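Local structure of ESX-1 secretion-associated protein EspB (Mycobacterium marinum, 7P0Z) at residues Q13-E24 with A73-G84; M27-P35 with F154-L165. The protein is secreted through the mycobacterial ESX-1 (type VII) system and assembles into a seven-subunit, channel-like oligomer that may take part in protein transport. One frame throughout, in Å; residues are numbered along the deposited sequence.

Interaction 1 of 2, residues Q13-E24 with A73-G84; sequences QQEILNRADEVE and ATSLRNAAAAYG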
loop_
_atom_site.group_PDB
_atom_site.type_symbol
_atom_site.label_atom_id
_atom_site.label_comp_id
_atom_site.label_asym_id
_atom_site.label_seq_id
_atom_site.Cartn_x
_atom_site.Cartn_y
_atom_site.Cartn_z
ATOM N N GLN A 13 -31.638 38.282 -18.167
ATOM C CA GLN A 13 -31.786 37.248 -19.175
ATOM C C GLN A 13 -30.693 37.309 -20.219
ATOM O O GLN A 13 -30.314 36.276 -20.777
ATOM C CB GLN A 13 -33.131 37.389 -19.861
ATOM C CG GLN A 13 -34.274 37.039 -19.000
ATOM C CD GLN A 13 -35.524 36.953 -19.789
ATOM O OE1 GLN A 13 -36.517 37.574 -19.460
ATOM N NE2 GLN A 13 -35.479 36.205 -20.866
ATOM N N GLN A 14 -30.209 38.503 -20.534
ATOM C CA GLN A 14 -29.227 38.610 -21.596
ATOM C C GLN A 14 -27.926 37.934 -21.207
ATOM O O GLN A 14 -27.259 37.335 -22.052
ATOM C CB GLN A 14 -28.999 40.069 -21.958
ATOM C CG GLN A 14 -28.379 40.273 -23.315
ATOM C CD GLN A 14 -29.060 39.492 -24.406
ATOM O OE1 GLN A 14 -30.276 39.459 -24.507
ATOM N NE2 GLN A 14 -28.269 38.859 -25.238
ATOM N N GLU A 15 -27.554 38.005 -19.930
ATOM C CA GLU A 15 -26.385 37.272 -19.478
ATOM C C GLU A 15 -26.560 35.781 -19.699
ATOM O O GLU A 15 -25.649 35.105 -20.182
ATOM C CB GLU A 15 -26.113 37.550 -18.008
ATOM C CG GLU A 15 -24.808 36.941 -17.547
ATOM C CD GLU A 15 -24.800 36.539 -16.096
ATOM O OE1 GLU A 15 -25.413 35.517 -15.755
ATOM O OE2 GLU A 15 -24.152 37.224 -15.293
ATOM N N ILE A 16 -27.730 35.254 -19.373
ATOM C CA ILE A 16 -27.958 33.831 -19.548
ATOM C C ILE A 16 -27.903 33.448 -21.018
ATOM O O ILE A 16 -27.312 32.431 -21.378
ATOM C CB ILE A 16 -29.286 33.419 -18.895
ATOM C CG1 ILE A 16 -29.368 33.981 -17.489
ATOM C CG2 ILE A 16 -29.427 31.922 -18.854
ATOM C CD1 ILE A 16 -30.620 33.624 -16.787
ATOM N N LEU A 17 -28.517 34.239 -21.888
ATOM C CA LEU A 17 -28.485 33.891 -23.301
ATOM C C LEU A 17 -27.074 33.947 -23.860
ATOM O O LEU A 17 -26.680 33.092 -24.661
ATOM C CB LEU A 17 -29.414 34.806 -24.092
ATOM C CG LEU A 17 -30.878 34.612 -23.737
ATOM C CD1 LEU A 17 -31.703 35.719 -24.304
ATOM C CD2 LEU A 17 -31.376 33.282 -24.221
ATOM N N ASN A 18 -26.300 34.946 -23.460
ATOM C CA ASN A 18 -24.926 35.016 -23.918
ATOM C C ASN A 18 -24.127 33.819 -23.436
ATOM O O ASN A 18 -23.322 33.259 -24.184
ATOM C CB ASN A 18 -24.281 36.306 -23.447
ATOM C CG ASN A 18 -24.769 37.498 -24.198
ATOM O OD1 ASN A 18 -25.327 37.384 -25.278
ATOM N ND2 ASN A 18 -24.543 38.660 -23.640
ATOM N N ARG A 19 -24.343 33.406 -22.197
ATOM C CA ARG A 19 -23.636 32.246 -21.687
ATOM C C ARG A 19 -24.061 30.981 -22.410
ATOM O O ARG A 19 -23.246 30.084 -22.630
ATOM C CB ARG A 19 -23.870 32.124 -20.192
ATOM C CG ARG A 19 -23.228 33.217 -19.405
ATOM C CD ARG A 19 -21.744 33.315 -19.660
ATOM N NE ARG A 19 -21.076 32.070 -19.326
ATOM C CZ ARG A 19 -20.722 31.721 -18.100
ATOM N NH1 ARG A 19 -20.975 32.519 -17.085
ATOM N NH2 ARG A 19 -20.130 30.562 -17.889
ATOM N N ALA A 20 -25.331 30.889 -22.789
ATOM C CA ALA A 20 -25.785 29.738 -23.555
ATOM C C ALA A 20 -25.098 29.669 -24.906
ATOM O O ALA A 20 -24.689 28.594 -25.346
ATOM C CB ALA A 20 -27.295 29.779 -23.737
ATOM N N ASP A 21 -24.961 30.799 -25.582
ATOM C CA ASP A 21 -24.225 30.754 -26.836
ATOM C C ASP A 21 -22.756 30.439 -26.617
ATOM O O ASP A 21 -22.150 29.746 -27.432
ATOM C CB ASP A 21 -24.379 32.051 -27.596
ATOM C CG ASP A 21 -25.721 32.161 -28.244
ATOM O OD1 ASP A 21 -26.408 31.132 -28.349
ATOM O OD2 ASP A 21 -26.099 33.274 -28.652
ATOM N N GLU A 22 -22.176 30.918 -25.527
ATOM C CA GLU A 22 -20.771 30.659 -25.275
ATOM C C GLU A 22 -20.504 29.199 -24.939
ATOM O O GLU A 22 -19.431 28.681 -25.251
ATOM C CB GLU A 22 -20.272 31.553 -24.150
ATOM C CG GLU A 22 -18.806 31.392 -23.874
ATOM C CD GLU A 22 -18.286 32.284 -22.782
ATOM O OE1 GLU A 22 -19.056 33.104 -22.254
ATOM O OE2 GLU A 22 -17.106 32.138 -22.423
ATOM N N VAL A 23 -21.452 28.518 -24.310
ATOM C CA VAL A 23 -21.128 27.200 -23.806
ATOM C C VAL A 23 -21.168 26.161 -24.914
ATOM O O VAL A 23 -20.485 25.142 -24.833
ATOM C CB VAL A 23 -22.062 26.824 -22.647
ATOM C CG1 VAL A 23 -23.433 26.466 -23.148
ATOM C CG2 VAL A 23 -21.465 25.702 -21.834
ATOM N N GLU A 24 -21.948 26.387 -25.962
ATOM C CA GLU A 24 -22.042 25.438 -27.050
ATOM C C GLU A 24 -21.258 25.876 -28.271
ATOM O O GLU A 24 -21.422 25.290 -29.336
ATOM C CB GLU A 24 -23.499 25.202 -27.430
ATOM C CG GLU A 24 -24.071 26.302 -28.283
ATOM C CD GLU A 24 -25.446 25.994 -28.783
ATOM O OE1 GLU A 24 -25.863 24.827 -28.708
ATOM O OE2 GLU A 24 -26.115 26.918 -29.280
ATOM N N ALA A 73 -26.968 24.098 -23.380
ATOM C CA ALA A 73 -27.347 25.403 -23.903
ATOM C C ALA A 73 -28.856 25.520 -24.065
ATOM O O ALA A 73 -29.443 26.568 -23.776
ATOM C CB ALA A 73 -26.646 25.658 -25.231
ATOM N N THR A 74 -29.501 24.457 -24.530
ATOM C CA THR A 74 -30.951 24.477 -24.610
ATOM C C THR A 74 -31.584 24.659 -23.240
ATOM O O THR A 74 -32.529 25.438 -23.086
ATOM C CB THR A 74 -31.455 23.204 -25.273
ATOM O OG1 THR A 74 -30.862 23.081 -26.558
ATOM C CG2 THR A 74 -32.925 23.245 -25.424
ATOM N N SER A 75 -31.082 23.957 -22.236
ATOM C CA SER A 75 -31.643 24.128 -20.906
ATOM C C SER A 75 -31.451 25.548 -20.401
ATOM O O SER A 75 -32.323 26.093 -19.723
ATOM C CB SER A 75 -31.037 23.129 -19.932
ATOM O OG SER A 75 -31.472 21.826 -20.222
ATOM N N LEU A 76 -30.314 26.158 -20.707
ATOM C CA LEU A 76 -30.108 27.536 -20.294
ATOM C C LEU A 76 -31.086 28.473 -20.977
ATOM O O LEU A 76 -31.581 29.414 -20.363
ATOM C CB LEU A 76 -28.683 27.975 -20.579
ATOM C CG LEU A 76 -27.610 27.368 -19.696
ATOM C CD1 LEU A 76 -26.260 27.616 -20.312
ATOM C CD2 LEU A 76 -27.679 27.949 -18.325
ATOM N N ARG A 77 -31.356 28.251 -22.255
ATOM C CA ARG A 77 -32.316 29.101 -22.939
ATOM C C ARG A 77 -33.709 28.943 -22.360
ATOM O O ARG A 77 -34.445 29.922 -22.226
ATOM C CB ARG A 77 -32.308 28.809 -24.424
ATOM C CG ARG A 77 -31.034 29.216 -25.033
ATOM C CD ARG A 77 -31.072 29.137 -26.493
ATOM N NE ARG A 77 -29.755 29.405 -27.028
ATOM C CZ ARG A 77 -28.921 28.457 -27.420
ATOM N NH1 ARG A 77 -29.289 27.193 -27.344
ATOM N NH2 ARG A 77 -27.730 28.773 -27.892
ATOM N N ASN A 78 -34.084 27.728 -21.993
ATOM C CA ASN A 78 -35.372 27.551 -21.343
ATOM C C ASN A 78 -35.413 28.271 -20.003
ATOM O O ASN A 78 -36.386 28.966 -19.676
ATOM C CB ASN A 78 -35.672 26.069 -21.178
ATOM C CG ASN A 78 -35.844 25.367 -22.498
ATOM O OD1 ASN A 78 -35.911 25.994 -23.546
ATOM N ND2 ASN A 78 -35.916 24.055 -22.454
ATOM N N ALA A 79 -34.354 28.127 -19.220
ATOM C CA ALA A 79 -34.294 28.803 -17.938
ATOM C C ALA A 79 -34.388 30.310 -18.109
ATOM O O ALA A 79 -34.960 31.004 -17.270
ATOM C CB ALA A 79 -33.010 28.423 -17.216
ATOM N N ALA A 80 -33.806 30.835 -19.176
ATOM C CA ALA A 80 -33.934 32.252 -19.452
ATOM C C ALA A 80 -35.366 32.615 -19.801
ATOM O O ALA A 80 -35.881 33.636 -19.347
ATOM C CB ALA A 80 -32.993 32.647 -20.579
ATOM N N ALA A 81 -36.028 31.785 -20.596
ATOM C CA ALA A 81 -37.411 32.048 -20.937
ATOM C C ALA A 81 -38.322 31.985 -19.731
ATOM O O ALA A 81 -39.464 32.429 -19.818
ATOM C CB ALA A 81 -37.896 31.060 -21.982
ATOM N N ALA A 82 -37.852 31.455 -18.612
ATOM C CA ALA A 82 -38.668 31.493 -17.408
ATOM C C ALA A 82 -38.982 32.903 -16.920
ATOM O O ALA A 82 -39.838 33.056 -16.053
ATOM C CB ALA A 82 -37.990 30.742 -16.279
ATOM N N TYR A 83 -38.299 33.932 -17.403
ATOM C CA TYR A 83 -38.539 35.277 -16.899
ATOM C C TYR A 83 -39.464 36.086 -17.793
ATOM O O TYR A 83 -40.536 36.498 -17.357
ATOM C CB TYR A 83 -37.215 36.002 -16.694
ATOM C CG TYR A 83 -36.410 35.262 -15.708
ATOM C CD1 TYR A 83 -36.720 35.323 -14.375
ATOM C CD2 TYR A 83 -35.400 34.418 -16.106
ATOM C CE1 TYR A 83 -36.024 34.619 -13.467
ATOM C CE2 TYR A 83 -34.692 33.704 -15.198
ATOM C CZ TYR A 83 -35.004 33.808 -13.881
ATOM O OH TYR A 83 -34.293 33.090 -12.961
ATOM N N GLY A 84 -39.094 36.298 -19.040
ATOM C CA GLY A 84 -39.965 37.071 -19.892
ATOM C C GLY A 84 -39.901 36.554 -21.306
ATOM O O GLY A 84 -39.176 35.608 -21.611
#
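Two antiparallel helices of the PE domain, 13-23 and 42-81, meet here with Ala-20 set against Ala-73 and Leu-76, small side chains that let the backbones approach. Over these segments the axes come within 8.7 Å at 172°, so the two helices run almost exactly antiparallel. Ala-20 CB lies 3.9 Å from Leu-76 CB, and further along Ala-80 CB is met by two branches at once, Ile-16 CG2 and Leu-17 CD2. The seam of this PE-domain helix pair is thus apolar; Val-23 CG1 extends it, reaching Ala-73 CB at 3.9 Å. Charge borders one end. Arg-77, extended from CG to NE, runs across Ala-20 CB, which sits over one guanidinium face, and its NH2 donates to two carboxylates: Asp-21 OD1 at 2.7 Å, approached almost in line with its C-O bond, and Glu-24 OE2 at 2.8 Å, approached from over the carboxylate face. Both acceptors lie close to the guanidinium plane and the N-H angles are 157° and 161°, which together should restrain rotation of the group. Glu-24 gets there with CG between its backbone N and carbonyl carbon, followed by an extended chain. At the other end, the side chains of Gln-13 and Tyr-83 pass each other heading in opposite directions, Gln-13 OE1 lying 3.3 Å from Tyr-83 CB, while the Tyr-83 hydroxyl is hydrogen-bonded to Trp-178.

Interaction 2 of 2, residues M27-P35 with F154-L165; sequences MATPPTDVP and FADGWNNFNLSL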
loop_
_atom_site.group_PDB
_atom_site.type_symbol
_atom_site.label_atom_id
_atom_site.label_comp_id
_atom_site.label_asym_id
_atom_site.label_seq_id
_atom_site.Cartn_x
_atom_site.Cartn_y
_atom_site.Cartn_z
ATOM N N MET A 27 -15.446 23.788 -29.619
ATOM C CA MET A 27 -14.152 23.765 -28.972
ATOM C C MET A 27 -13.091 23.459 -30.014
ATOM O O MET A 27 -13.355 23.438 -31.213
ATOM C CB MET A 27 -14.152 22.773 -27.822
ATOM C CG MET A 27 -15.255 23.032 -26.845
ATOM S SD MET A 27 -15.301 21.887 -25.480
ATOM C CE MET A 27 -14.122 22.639 -24.388
ATOM N N ALA A 28 -11.873 23.232 -29.560
ATOM C CA ALA A 28 -10.787 22.927 -30.472
ATOM C C ALA A 28 -11.087 21.652 -31.237
ATOM O O ALA A 28 -11.768 20.757 -30.750
ATOM C CB ALA A 28 -9.488 22.786 -29.701
ATOM N N THR A 29 -10.609 21.591 -32.440
ATOM C CA THR A 29 -10.752 20.375 -33.216
ATOM C C THR A 29 -9.626 19.416 -32.873
ATOM O O THR A 29 -8.464 19.816 -32.874
ATOM C CB THR A 29 -10.727 20.674 -34.693
ATOM O OG1 THR A 29 -11.493 21.844 -34.937
ATOM C CG2 THR A 29 -11.347 19.564 -35.427
ATOM N N PRO A 30 -9.926 18.169 -32.554
ATOM C CA PRO A 30 -8.875 17.208 -32.242
ATOM C C PRO A 30 -8.073 16.853 -33.478
ATOM O O PRO A 30 -8.554 17.010 -34.604
ATOM C CB PRO A 30 -9.659 16.001 -31.715
ATOM C CG PRO A 30 -10.984 16.141 -32.319
ATOM C CD PRO A 30 -11.264 17.584 -32.435
ATOM N N PRO A 31 -6.848 16.374 -33.312
ATOM C CA PRO A 31 -6.059 15.963 -34.476
ATOM C C PRO A 31 -6.647 14.732 -35.129
ATOM O O PRO A 31 -7.316 13.926 -34.490
ATOM C CB PRO A 31 -4.682 15.662 -33.888
ATOM C CG PRO A 31 -4.840 15.670 -32.430
ATOM C CD PRO A 31 -6.243 15.920 -32.055
ATOM N N THR A 32 -6.389 14.588 -36.416
ATOM C CA THR A 32 -6.891 13.447 -37.152
ATOM C C THR A 32 -5.807 12.626 -37.810
ATOM O O THR A 32 -6.126 11.723 -38.578
ATOM C CB THR A 32 -7.886 13.883 -38.229
ATOM O OG1 THR A 32 -7.242 14.776 -39.136
ATOM C CG2 THR A 32 -9.048 14.565 -37.612
ATOM N N ASP A 33 -4.547 12.903 -37.550
ATOM C CA ASP A 33 -3.512 12.182 -38.255
ATOM C C ASP A 33 -3.336 10.792 -37.674
ATOM O O ASP A 33 -3.554 10.558 -36.492
ATOM C CB ASP A 33 -2.207 12.940 -38.189
ATOM C CG ASP A 33 -1.645 12.958 -36.827
ATOM O OD1 ASP A 33 -2.268 13.582 -35.952
ATOM O OD2 ASP A 33 -0.587 12.348 -36.614
ATOM N N VAL A 34 -2.940 9.861 -38.524
ATOM C CA VAL A 34 -2.882 8.451 -38.169
ATOM C C VAL A 34 -1.425 8.081 -37.940
ATOM O O VAL A 34 -0.616 8.224 -38.859
ATOM C CB VAL A 34 -3.507 7.573 -39.253
ATOM C CG1 VAL A 34 -3.259 6.148 -38.936
ATOM C CG2 VAL A 34 -4.959 7.836 -39.320
ATOM N N PRO A 35 -1.054 7.619 -36.754
ATOM C CA PRO A 35 0.355 7.337 -36.470
ATOM C C PRO A 35 0.782 6.004 -37.068
ATOM O O PRO A 35 0.083 5.003 -36.940
ATOM C CB PRO A 35 0.394 7.303 -34.942
ATOM C CG PRO A 35 -0.969 6.827 -34.573
ATOM C CD PRO A 35 -1.925 7.296 -35.619
ATOM N N PHE A 154 2.022 12.916 -34.188
ATOM C CA PHE A 154 0.838 12.517 -33.448
ATOM C C PHE A 154 0.859 13.078 -32.036
ATOM O O PHE A 154 -0.124 13.662 -31.564
ATOM C CB PHE A 154 0.789 10.995 -33.432
ATOM C CG PHE A 154 -0.394 10.414 -32.753
ATOM C CD1 PHE A 154 -1.557 10.184 -33.444
ATOM C CD2 PHE A 154 -0.334 10.065 -31.427
ATOM C CE1 PHE A 154 -2.637 9.635 -32.823
ATOM C CE2 PHE A 154 -1.412 9.521 -30.802
ATOM C CZ PHE A 154 -2.570 9.299 -31.502
ATOM N N ALA A 155 1.979 12.911 -31.347
ATOM C CA ALA A 155 2.077 13.373 -29.973
ATOM C C ALA A 155 1.966 14.883 -29.883
ATOM O O ALA A 155 1.346 15.407 -28.959
ATOM C CB ALA A 155 3.383 12.899 -29.353
ATOM N N ASP A 156 2.582 15.600 -30.816
ATOM C CA ASP A 156 2.475 17.047 -30.801
ATOM C C ASP A 156 1.034 17.479 -30.966
ATOM O O ASP A 156 0.552 18.353 -30.243
ATOM C CB ASP A 156 3.325 17.658 -31.903
ATOM C CG ASP A 156 4.782 17.578 -31.609
ATOM O OD1 ASP A 156 5.139 17.349 -30.437
ATOM O OD2 ASP A 156 5.581 17.743 -32.551
ATOM N N GLY A 157 0.336 16.884 -31.926
ATOM C CA GLY A 157 -1.053 17.232 -32.121
ATOM C C GLY A 157 -1.885 16.985 -30.881
ATOM O O GLY A 157 -2.696 17.823 -30.486
ATOM N N TRP A 158 -1.669 15.856 -30.227
ATOM C CA TRP A 158 -2.499 15.572 -29.073
ATOM C C TRP A 158 -2.114 16.404 -27.855
ATOM O O TRP A 158 -2.984 16.734 -27.052
ATOM C CB TRP A 158 -2.478 14.079 -28.771
ATOM C CG TRP A 158 -3.397 13.368 -29.684
ATOM C CD1 TRP A 158 -3.055 12.613 -30.750
ATOM C CD2 TRP A 158 -4.817 13.393 -29.652
ATOM N NE1 TRP A 158 -4.166 12.149 -31.380
ATOM C CE2 TRP A 158 -5.268 12.610 -30.722
ATOM C CE3 TRP A 158 -5.754 13.995 -28.815
ATOM C CZ2 TRP A 158 -6.607 12.415 -30.982
ATOM C CZ3 TRP A 158 -7.077 13.799 -29.070
ATOM C CH2 TRP A 158 -7.498 13.011 -30.145
ATOM N N ASN A 159 -0.847 16.777 -27.699
ATOM C CA ASN A 159 -0.494 17.721 -26.648
ATOM C C ASN A 159 -1.106 19.088 -26.893
ATOM O O ASN A 159 -1.576 19.744 -25.955
ATOM C CB ASN A 159 1.013 17.840 -26.523
ATOM C CG ASN A 159 1.547 17.071 -25.377
ATOM O OD1 ASN A 159 1.000 17.120 -24.286
ATOM N ND2 ASN A 159 2.629 16.356 -25.599
ATOM N N ASN A 160 -1.100 19.543 -28.140
ATOM C CA ASN A 160 -1.764 20.797 -28.439
ATOM C C ASN A 160 -3.232 20.717 -28.086
ATOM O O ASN A 160 -3.790 21.662 -27.530
ATOM C CB ASN A 160 -1.600 21.160 -29.904
ATOM C CG ASN A 160 -0.211 21.555 -30.239
ATOM O OD1 ASN A 160 0.549 21.972 -29.383
ATOM N ND2 ASN A 160 0.141 21.422 -31.500
ATOM N N PHE A 161 -3.871 19.596 -28.400
ATOM C CA PHE A 161 -5.277 19.454 -28.067
ATOM C C PHE A 161 -5.506 19.469 -26.561
ATOM O O PHE A 161 -6.458 20.087 -26.084
ATOM C CB PHE A 161 -5.844 18.181 -28.679
ATOM C CG PHE A 161 -7.323 18.137 -28.645
ATOM C CD1 PHE A 161 -8.060 19.039 -29.375
ATOM C CD2 PHE A 161 -7.980 17.258 -27.813
ATOM C CE1 PHE A 161 -9.417 19.029 -29.315
ATOM C CE2 PHE A 161 -9.342 17.248 -27.757
ATOM C CZ PHE A 161 -10.061 18.133 -28.509
ATOM N N ASN A 162 -4.678 18.751 -25.810
ATOM C CA ASN A 162 -4.672 18.839 -24.354
ATOM C C ASN A 162 -4.701 20.285 -23.872
ATOM O O ASN A 162 -5.574 20.693 -23.097
ATOM C CB ASN A 162 -3.427 18.135 -23.833
ATOM C CG ASN A 162 -3.274 18.231 -22.350
ATOM O OD1 ASN A 162 -4.218 18.469 -21.623
ATOM N ND2 ASN A 162 -2.047 18.143 -21.898
ATOM N N LEU A 163 -3.730 21.071 -24.320
ATOM C CA LEU A 163 -3.645 22.442 -23.845
ATOM C C LEU A 163 -4.849 23.261 -24.275
ATOM O O LEU A 163 -5.364 24.073 -23.502
ATOM C CB LEU A 163 -2.362 23.087 -24.336
ATOM C CG LEU A 163 -1.111 22.434 -23.778
ATOM C CD1 LEU A 163 0.096 23.189 -24.259
ATOM C CD2 LEU A 163 -1.153 22.407 -22.267
ATOM N N SER A 164 -5.310 23.073 -25.501
ATOM C CA SER A 164 -6.394 23.910 -25.968
ATOM C C SER A 164 -7.715 23.543 -25.306
ATOM O O SER A 164 -8.578 24.405 -25.149
ATOM C CB SER A 164 -6.478 23.848 -27.481
ATOM O OG SER A 164 -6.755 22.553 -27.912
ATOM N N LEU A 165 -7.893 22.294 -24.899
ATOM C CA LEU A 165 -9.033 21.970 -24.057
ATOM C C LEU A 165 -8.916 22.643 -22.705
ATOM O O LEU A 165 -9.883 23.211 -22.201
ATOM C CB LEU A 165 -9.160 20.468 -23.864
ATOM C CG LEU A 165 -9.671 19.587 -24.986
ATOM C CD1 LEU A 165 -9.772 18.168 -24.466
ATOM C CD2 LEU A 165 -11.000 20.073 -25.474
#
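Pro-31 turns its CG-CD edge down on the face of the Trp-158 indole, its CD 3.5 Å from the centroid of the six-membered ring and only 3° off the ring normal. This is the tight centre of a contact in which a proline-rich linker of the PE domain, 27-35, lies along helix 149-166 of the PPE domain. Gly-157 brings the helix backbone close to the same proline, Pro-31 CG standing 3.6 Å from Gly-157 C. Two more CH-pi contacts continue the row: Pro-30 CA is 3.8 Å from the centroid of the Phe-161 ring, and Pro-35 CG is 3.9 Å from that of Phe-154. Both phenylalanines hold CG anti to the backbone N (chi1 -178° for Phe-154, -167° for Phe-161), which carries their rings out to the linker. The Phe-154 ring is covered on both faces, by Pro-35 CG and Trp-158 CD1. Trp-158 also packs against Val-58 of helix 42-81 and Leu-207 of helix 181-224. The looser part is the outer side of the linker, where Thr-32 and Val-34 are exposed and point away from the helix. Towards Met-27 the packing thins to one methyl pair, Met-27 CE and Leu-165 CD2 at 4.2 Å. One residue on from Met-27 the chain closes in again: Ala-28 O lies 3.3 Å from Phe-161 CE1, at the ring edge.

In the fold
From the N terminus the chain forms helix 13-23, passes through linker 27-35, and enters the long helix 42-81. Interaction 1 closes the first loop when residues 73-84, near the end of that helix, return to 13-24, 49 residues on. Interaction 2 opens inside that loop but closes outside it, on helix 149-166 and beyond the unmodelled residues 87-129, so the two contacts cross: their segments alternate along the sequence. Their centres lie about 30 Å apart, with interaction 1 towards one end of the elongated chain and interaction 2 near its middle. The first joins two helices within the PE domain, whereas the second ties that domain's linker to the PPE domain.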